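Local coordinates for uracil-dna glycosylase (Deinococcus radiodurans, PDB 4UQM), which belongs to the uracil-DNA glycosylase superfamily and is built around a four-stranded parallel beta sheet flanked by helices, at residues G73-L78 with E176-I181. The protein carries 1 engineered substitution. Numbering follows the deposited sequence.
Sequences GEVKVL and ERVVFI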
# COMPACT_ATOMS: atom_id res chain seq x y z
N GLY A 73 -10.98 3.59 9.97
CA GLY A 73 -10.83 4.13 11.30
C GLY A 73 -9.53 3.79 12.02
O GLY A 73 -9.20 4.45 13.02
N GLU A 74 -8.83 2.73 11.59
CA GLU A 74 -7.58 2.33 12.21
C GLU A 74 -6.36 2.87 11.50
O GLU A 74 -5.27 2.73 12.04
CB GLU A 74 -7.49 0.80 12.24
CG GLU A 74 -8.60 0.20 13.09
CD GLU A 74 -8.53 -1.29 13.32
OE1 GLU A 74 -7.49 -1.91 13.15
OE2 GLU A 74 -9.57 -1.87 13.75
N VAL A 75 -6.50 3.51 10.36
CA VAL A 75 -5.32 3.95 9.61
C VAL A 75 -4.57 5.05 10.36
O VAL A 75 -5.14 6.08 10.66
CB VAL A 75 -5.70 4.46 8.19
CG1 VAL A 75 -4.48 4.94 7.43
CG2 VAL A 75 -6.40 3.38 7.39
N LYS A 76 -3.30 4.81 10.64
CA LYS A 76 -2.42 5.84 11.08
C LYS A 76 -1.25 6.12 10.17
O LYS A 76 -0.68 7.23 10.23
CB LYS A 76 -2.01 5.63 12.52
CG LYS A 76 -1.18 4.47 12.81
CD LYS A 76 -1.01 4.40 14.36
CE LYS A 76 0.13 3.53 14.80
NZ LYS A 76 0.06 3.54 16.29
N VAL A 77 -0.89 5.13 9.34
CA VAL A 77 0.17 5.31 8.33
C VAL A 77 -0.34 4.72 7.04
O VAL A 77 -0.97 3.64 7.06
CB VAL A 77 1.47 4.58 8.74
CG1 VAL A 77 2.55 4.73 7.65
CG2 VAL A 77 1.98 5.09 10.09
N LEU A 78 -0.20 5.45 5.95
CA LEU A 78 -0.57 4.94 4.66
C LEU A 78 0.69 4.86 3.82
O LEU A 78 1.28 5.86 3.54
CB LEU A 78 -1.64 5.83 4.00
CG LEU A 78 -2.27 5.29 2.70
CD1 LEU A 78 -3.59 5.97 2.43
CD2 LEU A 78 -1.33 5.46 1.50
N GLU A 176 -7.62 13.04 12.86
CA GLU A 176 -6.38 12.67 13.55
C GLU A 176 -5.27 12.40 12.57
O GLU A 176 -5.52 11.89 11.50
CB GLU A 176 -6.54 11.45 14.44
CG GLU A 176 -5.61 11.57 15.65
CD GLU A 176 -5.98 10.65 16.79
OE1 GLU A 176 -6.81 9.73 16.55
OE2 GLU A 176 -5.45 10.87 17.93
N ARG A 177 -4.06 12.80 12.96
CA ARG A 177 -2.89 12.66 12.12
C ARG A 177 -2.73 11.28 11.48
O ARG A 177 -2.71 10.23 12.13
CB ARG A 177 -1.61 12.95 12.92
CG ARG A 177 -0.34 12.70 12.11
CD ARG A 177 0.84 13.42 12.69
NE ARG A 177 0.79 14.88 12.48
CZ ARG A 177 1.76 15.70 12.83
NH1 ARG A 177 2.79 15.27 13.57
NH2 ARG A 177 1.69 17.00 12.53
N VAL A 178 -2.53 11.30 10.18
CA VAL A 178 -2.07 10.18 9.40
C VAL A 178 -0.76 10.58 8.72
O VAL A 178 -0.62 11.71 8.18
CB VAL A 178 -3.12 9.77 8.35
CG1 VAL A 178 -2.60 8.70 7.47
CG2 VAL A 178 -4.38 9.30 9.07
N VAL A 179 0.19 9.67 8.74
CA VAL A 179 1.41 9.82 7.96
C VAL A 179 1.28 9.08 6.65
O VAL A 179 1.07 7.85 6.64
CB VAL A 179 2.63 9.34 8.77
CG1 VAL A 179 3.93 9.51 7.96
CG2 VAL A 179 2.74 10.00 10.16
N PHE A 180 1.42 9.78 5.56
CA PHE A 180 1.41 9.23 4.23
C PHE A 180 2.83 9.10 3.73
O PHE A 180 3.54 10.12 3.63
CB PHE A 180 0.63 10.14 3.28
CG PHE A 180 -0.85 10.33 3.61
CD1 PHE A 180 -1.27 11.17 4.64
CD2 PHE A 180 -1.81 9.67 2.86
CE1 PHE A 180 -2.62 11.37 4.87
CE2 PHE A 180 -3.19 9.84 3.10
CZ PHE A 180 -3.58 10.69 4.12
N ILE A 181 3.21 7.88 3.38
CA ILE A 181 4.54 7.58 2.82
C ILE A 181 4.36 7.21 1.36
O ILE A 181 3.77 6.20 1.03
CB ILE A 181 5.24 6.40 3.58
CG1 ILE A 181 5.33 6.70 5.08
CG2 ILE A 181 6.58 6.06 2.95
CD1 ILE A 181 5.83 5.48 5.86
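Leu78 and Phe180 meet because chi1 of Leu78 (-172°) sets CG opposite the backbone N, while chi1 of Phe180 (-63°) turns the ring to the side of its own N. These torsions bring Leu78 CD1 to the CE2 corner of the ring, at 3.9 Å. The methyl meets the ring obliquely. CG1 of Val178 sits over one face of the same ring, 3.7 Å above the plane and offset toward the rim. CG1 of Val178 also lies 4.2 Å from CG1 of Val75, so an apolar row runs from Val75 through Val178 to Phe180 and Leu78.

Val77, Val179 and Ile181 point to the other side of the sheet. The extended Ile181 chain carries CD1 to Val77 CG1 at 3.8 Å.

Between the two apolar layers the backbones pair in parallel register, Val77 beside Val179 and Leu78 beside Phe180. Three nearly straight hydrogen bonds hold them. Val179 N donates to Lys76 O, Leu78 N donates to Val179 O at 2.8 Å, and Ile181 N donates to Leu78 O at 2.8 Å. Weaker CA-H...O contacts accompany them, among them Val77 CA to Val179 O at 3.2 Å.

The contact joins the starts of strands 77-81 and 179-183, the two central strands of the parallel sheet, in strand order 2-1-3-4. Strand 138-142 flanks the first and strand 200-204 the second. Helix 160-172 packs on the Leu78 and Phe180 face through Ile168 and Val171. Helix 220-230 packs on the opposite face, where Thr224 touches Val77, Val179 and Ile181.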